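Local coordinates for 3-hydroxyacyl-CoA dehydrogenase type-2 (Mycobacterium avium, PDB 3PPI), which probably catalyses the NAD-dependent oxidation of 3-hydroxyacyl-CoA thioesters to 3-oxoacyl-CoA, as a member of the short-chain dehydrogenase/reductase family, at residues I175-E179 with V269-D273; N239-P243 with D273-T279. All coordinates share one frame; numbering follows the deposited sequence.

Contact 1: I175-E179 with V269-D273; sequences IAGYE and VMRLD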
ATOM      1  N   ILE A 175       7.676  -7.254  -7.482  1.00 15.70           N
ATOM      2  CA  ILE A 175       7.724  -6.361  -6.348  1.00 15.40           C
ATOM      3  C   ILE A 175       8.518  -5.091  -6.699  1.00 15.60           C
ATOM      4  O   ILE A 175       8.465  -4.116  -5.962  1.00 15.62           O
ATOM      5  CB  ILE A 175       8.224  -7.049  -5.039  1.00 15.96           C
ATOM      6  CG1 ILE A 175       9.674  -7.546  -5.185  1.00 15.85           C
ATOM      7  CG2 ILE A 175       7.217  -8.213  -4.625  1.00 14.74           C
ATOM      8  CD1 ILE A 175      10.282  -8.142  -3.883  1.00 15.34           C
ATOM      9  N   ALA A 176       9.200  -5.088  -7.841  1.00 15.80           N
ATOM     10  CA  ALA A 176       9.802  -3.860  -8.381  1.00 15.99           C
ATOM     11  C   ALA A 176       8.734  -2.802  -8.615  1.00 16.05           C
ATOM     12  O   ALA A 176       9.045  -1.613  -8.671  1.00 15.83           O
ATOM     13  CB  ALA A 176      10.574  -4.140  -9.691  1.00 15.55           C
ATOM     14  N   GLY A 177       7.481  -3.240  -8.783  1.00 15.91           N
ATOM     15  CA  GLY A 177       6.355  -2.323  -8.925  1.00 16.29           C
ATOM     16  C   GLY A 177       6.038  -1.507  -7.683  1.00 16.15           C
ATOM     17  O   GLY A 177       5.389  -0.458  -7.780  1.00 16.09           O
ATOM     18  N   TYR A 178       6.495  -2.002  -6.529  1.00 15.94           N
ATOM     19  CA  TYR A 178       6.332  -1.354  -5.240  1.00 15.85           C
ATOM     20  C   TYR A 178       7.644  -0.733  -4.717  1.00 16.67           C
ATOM     21  O   TYR A 178       7.612   0.257  -3.975  1.00 16.18           O
ATOM     22  CB  TYR A 178       5.872  -2.391  -4.200  1.00 15.71           C
ATOM     23  CG  TYR A 178       4.483  -3.008  -4.372  1.00 15.76           C
ATOM     24  CD1 TYR A 178       3.353  -2.213  -4.412  1.00 18.27           C
ATOM     25  CD2 TYR A 178       4.315  -4.403  -4.421  1.00 17.16           C
ATOM     26  CE1 TYR A 178       2.068  -2.773  -4.531  1.00 17.48           C
ATOM     27  CE2 TYR A 178       3.058  -4.984  -4.525  1.00 18.09           C
ATOM     28  CZ  TYR A 178       1.934  -4.158  -4.571  1.00 19.40           C
ATOM     29  OH  TYR A 178       0.676  -4.700  -4.681  1.00 19.11           O
ATOM     30  N   GLU A 179       8.782  -1.330  -5.083  1.00 17.26           N
ATOM     31  CA  GLU A 179      10.103  -1.033  -4.483  1.00 17.86           C
ATOM     32  C   GLU A 179      11.165  -0.981  -5.570  1.00 17.84           C
ATOM     33  O   GLU A 179      12.161  -1.695  -5.488  1.00 17.20           O
ATOM     34  CB  GLU A 179      10.496  -2.190  -3.531  1.00 19.02           C
ATOM     35  CG  GLU A 179       9.708  -2.265  -2.277  1.00 21.85           C
ATOM     36  CD  GLU A 179       9.159  -3.633  -1.965  1.00 20.80           C
ATOM     37  OE1 GLU A 179       9.807  -4.678  -2.226  1.00 20.80           O
ATOM     38  OE2 GLU A 179       8.042  -3.637  -1.416  1.00 21.42           O
ATOM     39  N   VAL A 269      -3.361  -8.381  -5.602  1.00 12.23           N
ATOM     40  CA  VAL A 269      -1.973  -8.614  -5.968  1.00 12.58           C
ATOM     41  C   VAL A 269      -1.304  -9.425  -4.858  1.00 12.70           C
ATOM     42  O   VAL A 269      -1.286  -9.001  -3.689  1.00 12.45           O
ATOM     43  CB  VAL A 269      -1.205  -7.307  -6.151  1.00 12.95           C
ATOM     44  CG1 VAL A 269       0.250  -7.618  -6.535  1.00 13.25           C
ATOM     45  CG2 VAL A 269      -1.872  -6.446  -7.223  1.00 12.86           C
ATOM     46  N   MET A 270      -0.786 -10.591  -5.226  1.00 12.40           N
ATOM     47  CA  MET A 270      -0.129 -11.495  -4.285  1.00 13.76           C
ATOM     48  C   MET A 270       1.386 -11.378  -4.415  1.00 13.40           C
ATOM     49  O   MET A 270       1.960 -11.756  -5.446  1.00 13.45           O
ATOM     50  CB  MET A 270      -0.517 -12.945  -4.576  1.00 13.70           C
ATOM     51  CG  MET A 270       0.181 -13.938  -3.664  1.00 17.89           C
ATOM     52  SD  MET A 270       0.154 -15.656  -4.239  1.00 21.82           S
ATOM     53  CE  MET A 270      -1.566 -16.032  -4.167  1.00 22.47           C
ATOM     54  N   ARG A 271       2.036 -10.874  -3.370  1.00 13.59           N
ATOM     55  CA  ARG A 271       3.502 -10.883  -3.303  1.00 13.87           C
ATOM     56  C   ARG A 271       3.998 -12.297  -3.049  1.00 14.05           C
ATOM     57  O   ARG A 271       3.538 -12.955  -2.112  1.00 15.13           O
ATOM     58  CB  ARG A 271       4.021  -9.958  -2.189  1.00 13.66           C
ATOM     59  CG  ARG A 271       3.659  -8.477  -2.328  1.00 14.87           C
ATOM     60  CD  ARG A 271       4.294  -7.622  -1.215  1.00 15.15           C
ATOM     61  NE  ARG A 271       5.760  -7.661  -1.300  1.00 14.58           N
ATOM     62  CZ  ARG A 271       6.572  -6.619  -1.469  1.00 17.41           C
ATOM     63  NH1 ARG A 271       6.119  -5.378  -1.497  1.00 16.52           N
ATOM     64  NH2 ARG A 271       7.886  -6.827  -1.558  1.00 17.74           N
ATOM     65  N   LEU A 272       4.935 -12.754  -3.872  1.00 12.99           N
ATOM     66  CA  LEU A 272       5.498 -14.116  -3.759  1.00 13.33           C
ATOM     67  C   LEU A 272       7.020 -13.969  -3.750  1.00 13.00           C
ATOM     68  O   LEU A 272       7.654 -13.953  -4.805  1.00 13.45           O
ATOM     69  CB  LEU A 272       5.036 -14.967  -4.937  1.00 12.82           C
ATOM     70  CG  LEU A 272       5.383 -16.448  -4.914  1.00 14.93           C
ATOM     71  CD1 LEU A 272       4.637 -17.122  -3.773  1.00 14.34           C
ATOM     72  CD2 LEU A 272       5.076 -17.118  -6.275  1.00 14.64           C
ATOM     73  N   ASP A 273       7.584 -13.766  -2.564  1.00 13.00           N
ATOM     74  CA  ASP A 273       8.906 -13.153  -2.449  1.00 13.00           C
ATOM     75  C   ASP A 273       9.766 -13.508  -1.216  1.00 12.96           C
ATOM     76  O   ASP A 273      10.801 -12.872  -0.990  1.00 12.44           O
ATOM     77  CB  ASP A 273       8.745 -11.627  -2.539  1.00 13.01           C
ATOM     78  CG  ASP A 273       7.929 -11.027  -1.379  1.00 13.39           C
ATOM     79  OD1 ASP A 273       7.667 -11.693  -0.338  1.00 12.71           O
ATOM     80  OD2 ASP A 273       7.559  -9.842  -1.513  1.00 13.26           O
TER
HETATM   81  O   HOH W   1       0.527  -6.535  -2.835  1.00 30.17           O
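Arg271 meets Glu179 end-on, with one nitrogen for each carboxylate oxygen. NH1 bonds to Glu179 OE2 at 2.6 Å, the short arm of a salt bridge. NH2 donates to the syn lone pair of Glu179 OE1 at 3.0 Å, in a nearly straight bond (170°). The carboxylate and guanidinium planes are almost coplanar. The same guanidinium takes Asp273 side-on, which makes the three residues a salt-bridge network. NE reaches Asp273 OD2 at 2.8 Å and NH2 shares that oxygen, so a single atom accepts both bonds. The bend of the arginine chain at chi3 (63°) turns the guanidinium to meet both acids, with NH2 common to the two. The carboxylates probably balance the buried charge of Arg271, and they fix the rotation of its guanidinium. The segments belong to a Rossmann-type fold. Residues 175-179 follow strand 167-172, and 269-272 is the last strand of the parallel sheet, at its edge within this chain. Ile175 lays CG2 over one guanidinium face, 3.4 Å from Arg271 NH2. Its CG1 sits between backbone N and carbonyl carbon (chi1 63°), which sets CG2 beside the N. The Tyr178 ring approaches from the same side as Ile175, obliquely, with CD2 3.6 Å from Arg271 NH1. Farther along that ring, Tyr178 OH rests 3.5 Å from Val269 CG1. A water bridges this hydroxyl to Val269 O. Helix 185-205 packs nearby, with Ile195 against both Tyr178 and Val269.

Contact 2: N239-P243 with D273-T279; sequences NIPFP and DGAQRFT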
ATOM      1  N   ASN A 239      19.391 -10.872   0.803  1.00 28.64           N
ATOM      2  CA  ASN A 239      18.346  -9.899   1.140  1.00 27.03           C
ATOM      3  C   ASN A 239      17.001 -10.581   1.440  1.00 24.46           C
ATOM      4  O   ASN A 239      16.022  -9.892   1.731  1.00 24.50           O
ATOM      5  CB  ASN A 239      18.193  -8.897  -0.032  1.00 26.76           C
ATOM      6  CG  ASN A 239      17.348  -7.666   0.328  1.00 28.38           C
ATOM      7  OD1 ASN A 239      17.444  -7.147   1.427  1.00 32.29           O
ATOM      8  ND2 ASN A 239      16.525  -7.198  -0.615  1.00 27.55           N
ATOM      9  N   ILE A 240      16.928 -11.921   1.349  1.00 22.54           N
ATOM     10  CA  ILE A 240      15.626 -12.614   1.403  1.00 19.72           C
ATOM     11  C   ILE A 240      15.449 -13.304   2.761  1.00 18.99           C
ATOM     12  O   ILE A 240      16.144 -14.259   3.044  1.00 18.74           O
ATOM     13  CB  ILE A 240      15.471 -13.629   0.269  1.00 19.72           C
ATOM     14  CG1 ILE A 240      15.745 -12.961  -1.089  1.00 18.95           C
ATOM     15  CG2 ILE A 240      14.042 -14.252   0.302  1.00 16.23           C
ATOM     16  CD1 ILE A 240      15.790 -13.931  -2.243  1.00 17.83           C
ATOM     17  N   PRO A 241      14.503 -12.830   3.601  1.00 17.48           N
ATOM     18  CA  PRO A 241      14.410 -13.380   4.962  1.00 16.92           C
ATOM     19  C   PRO A 241      14.195 -14.896   5.047  1.00 16.83           C
ATOM     20  O   PRO A 241      14.977 -15.564   5.707  1.00 17.33           O
ATOM     21  CB  PRO A 241      13.243 -12.604   5.577  1.00 16.60           C
ATOM     22  CG  PRO A 241      13.323 -11.257   4.866  1.00 16.68           C
ATOM     23  CD  PRO A 241      13.717 -11.591   3.458  1.00 16.73           C
ATOM     24  N   PHE A 242      13.157 -15.423   4.409  1.00 16.22           N
ATOM     25  CA  PHE A 242      12.892 -16.864   4.440  1.00 16.84           C
ATOM     26  C   PHE A 242      11.823 -17.270   3.431  1.00 16.35           C
ATOM     27  O   PHE A 242      10.786 -16.636   3.350  1.00 16.68           O
ATOM     28  CB  PHE A 242      12.484 -17.401   5.822  1.00 16.49           C
ATOM     29  CG  PHE A 242      12.435 -18.901   5.858  1.00 16.06           C
ATOM     30  CD1 PHE A 242      13.601 -19.639   6.087  1.00 18.24           C
ATOM     31  CD2 PHE A 242      11.271 -19.579   5.571  1.00 14.98           C
ATOM     32  CE1 PHE A 242      13.584 -21.008   6.069  1.00 16.45           C
ATOM     33  CE2 PHE A 242      11.248 -20.966   5.541  1.00 16.87           C
ATOM     34  CZ  PHE A 242      12.407 -21.678   5.789  1.00 16.81           C
ATOM     35  N   PRO A 243      12.076 -18.334   2.662  1.00 16.57           N
ATOM     36  CA  PRO A 243      13.346 -19.062   2.600  1.00 17.67           C
ATOM     37  C   PRO A 243      14.474 -18.244   1.980  1.00 17.29           C
ATOM     38  O   PRO A 243      14.245 -17.438   1.091  1.00 15.91           O
ATOM     39  CB  PRO A 243      13.031 -20.304   1.758  1.00 18.34           C
ATOM     40  CG  PRO A 243      11.718 -20.102   1.158  1.00 17.80           C
ATOM     41  CD  PRO A 243      11.081 -18.840   1.708  1.00 17.01           C
ATOM     42  N   ASP A 273       7.584 -13.766  -2.564  1.00 13.00           N
ATOM     43  CA  ASP A 273       8.906 -13.153  -2.449  1.00 13.00           C
ATOM     44  C   ASP A 273       9.766 -13.508  -1.216  1.00 12.96           C
ATOM     45  O   ASP A 273      10.801 -12.872  -0.990  1.00 12.44           O
ATOM     46  CB  ASP A 273       8.745 -11.627  -2.539  1.00 13.01           C
ATOM     47  CG  ASP A 273       7.929 -11.027  -1.379  1.00 13.39           C
ATOM     48  OD1 ASP A 273       7.667 -11.693  -0.338  1.00 12.71           O
ATOM     49  OD2 ASP A 273       7.559  -9.842  -1.513  1.00 13.26           O
ATOM     50  N   GLY A 274       9.381 -14.525  -0.442  1.00 12.56           N
ATOM     51  CA  GLY A 274      10.183 -14.920   0.728  1.00 12.70           C
ATOM     52  C   GLY A 274      10.327 -13.817   1.772  1.00 12.23           C
ATOM     53  O   GLY A 274      11.266 -13.820   2.545  1.00 13.38           O
ATOM     54  N   ALA A 275       9.359 -12.906   1.796  1.00 11.89           N
ATOM     55  CA  ALA A 275       9.352 -11.666   2.616  1.00 12.22           C
ATOM     56  C   ALA A 275      10.423 -10.625   2.211  1.00 13.08           C
ATOM     57  O   ALA A 275      10.696  -9.689   2.968  1.00 12.92           O
ATOM     58  CB  ALA A 275       9.412 -11.970   4.108  1.00 12.13           C
ATOM     59  N   GLN A 276      10.983 -10.755   1.001  1.00 13.61           N
ATOM     60  CA  GLN A 276      11.934  -9.765   0.505  1.00 14.39           C
ATOM     61  C   GLN A 276      11.281  -8.386   0.283  1.00 15.06           C
ATOM     62  O   GLN A 276      10.154  -8.287  -0.184  1.00 12.99           O
ATOM     63  CB  GLN A 276      12.593 -10.222  -0.801  1.00 15.66           C
ATOM     64  CG  GLN A 276      13.750  -9.325  -1.174  1.00 17.12           C
ATOM     65  CD  GLN A 276      14.475  -9.687  -2.450  1.00 21.10           C
ATOM     66  OE1 GLN A 276      14.044 -10.528  -3.264  1.00 23.15           O
ATOM     67  NE2 GLN A 276      15.591  -9.011  -2.648  1.00 19.37           N
ATOM     68  N   ARG A 277      12.018  -7.333   0.630  1.00 15.88           N
ATOM     69  CA  ARG A 277      11.695  -5.989   0.172  1.00 16.87           C
ATOM     70  C   ARG A 277      12.957  -5.475  -0.557  1.00 17.93           C
ATOM     71  O   ARG A 277      14.045  -5.501   0.033  1.00 18.91           O
ATOM     72  CB  ARG A 277      11.321  -5.078   1.351  1.00 16.43           C
ATOM     73  CG  ARG A 277      10.119  -5.544   2.189  1.00 15.13           C
ATOM     74  CD  ARG A 277       8.849  -5.418   1.412  1.00 16.24           C
ATOM     75  NE  ARG A 277       7.608  -5.791   2.106  1.00 13.81           N
ATOM     76  CZ  ARG A 277       7.090  -7.015   2.127  1.00 16.26           C
ATOM     77  NH1 ARG A 277       7.743  -8.035   1.586  1.00 15.04           N
ATOM     78  NH2 ARG A 277       5.934  -7.232   2.740  1.00 16.98           N
ATOM     79  N   PHE A 278      12.823  -5.057  -1.821  1.00 18.34           N
ATOM     80  CA  PHE A 278      14.002  -4.637  -2.610  1.00 20.28           C
ATOM     81  C   PHE A 278      14.620  -3.393  -1.994  1.00 21.07           C
ATOM     82  O   PHE A 278      13.920  -2.405  -1.705  1.00 20.81           O
ATOM     83  CB  PHE A 278      13.668  -4.294  -4.070  1.00 20.25           C
ATOM     84  CG  PHE A 278      13.392  -5.479  -4.977  1.00 21.49           C
ATOM     85  CD1 PHE A 278      13.752  -6.778  -4.642  1.00 23.62           C
ATOM     86  CD2 PHE A 278      12.823  -5.252  -6.237  1.00 22.79           C
ATOM     87  CE1 PHE A 278      13.516  -7.837  -5.532  1.00 24.64           C
ATOM     88  CE2 PHE A 278      12.581  -6.302  -7.128  1.00 22.81           C
ATOM     89  CZ  PHE A 278      12.931  -7.599  -6.778  1.00 24.52           C
ATOM     90  N   THR A 279      15.935  -3.446  -1.811  1.00 22.08           N
ATOM     91  CA  THR A 279      16.738  -2.276  -1.464  1.00 23.17           C
ATOM     92  C   THR A 279      17.020  -1.449  -2.748  1.00 23.85           C
ATOM     93  O   THR A 279      16.723  -1.890  -3.860  1.00 23.68           O
ATOM     94  CB  THR A 279      18.051  -2.719  -0.809  1.00 23.81           C
ATOM     95  OG1 THR A 279      18.740  -3.605  -1.696  1.00 24.05           O
ATOM     96  CG2 THR A 279      17.773  -3.443   0.531  1.00 25.29           C
TER
HETATM   97  O   HOH W   2      14.396  -7.796   2.532  1.00 19.16           O
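Asp273 starts the second segment with its carbonyl oxygen 3.8 Å from Ile240 CG2. This carbonyl also closes a type I' beta turn by accepting from Gln276 N. The carboxylate of Asp273 turns to Arg271 instead. Here the loop between helices 230-238 and 249-261 meets the turn and tail that follow the last sheet strand, 269-272. Gly274 is the first inner residue of the turn, with a positive phi (61°), and its CA lies 4.1 Å from Pro243 CD. Gly274 O receives Phe242 N at 3.1 Å in a nearly straight bond (170°). Phe242 O also lies close to Gly274 O, but both are acceptors. Phe242 O is instead satisfied by Asn266 ND2 of the second subunit. Ala275 comes next, and its CB touches Pro241 CG at 4.0 Å. The Pro241 ring also leans on the turn carbonyls, with CD 3.4 Å from Gly274 O. Gln276 lays an extended side chain against Asn239 and Ile240, and its CG lies 3.5 Å from Asn239 ND2. Arg277 takes part through both its backbone N and its backbone O. Its O accepts from Asn239 ND2 at 3.1 Å, with the donor well above the carbonyl plane. CG of Asn239 is anti to its own N (chi1 -168°), which carries the amide across to that carbonyl. A water joins Arg277 N to Asn239 O. At Thr279, CG2 meets Asn239 OD1 at 3.8 Å, while OG1 bonds to Lys281 O. The contact thus rests on two carbonyl acceptors, a bridging water and close packing of Asn239, Ile240, Pro241 and Gln276, without charge pairing.

In the fold
Contacts 1 and 2 share Asp273, where strand 269-272 gives way to the C-terminal tail. Their centres are about 11 Å apart, and they touch directly. Glu179 OE1 of contact 1 lies 3.1 Å from Phe278 N of contact 2, in a probable hydrogen bond. Arg271 NH2 makes a weak bond to Gln276 O at 3.0 Å. The loop after strand 167-172 is thus tied to the tail as well as to the strand. Arg271 NH2 and Arg277 NH1 come within 3.4 Å. Asp273, salt-bridged to Arg271 and in a long, weak ion pair with Arg277, probably offsets part of their like charge. Both contacts also meet the second subunit: Glu268 of that chain bonds to Arg271 N, and its Gly267 accepts from Arg277 NH2.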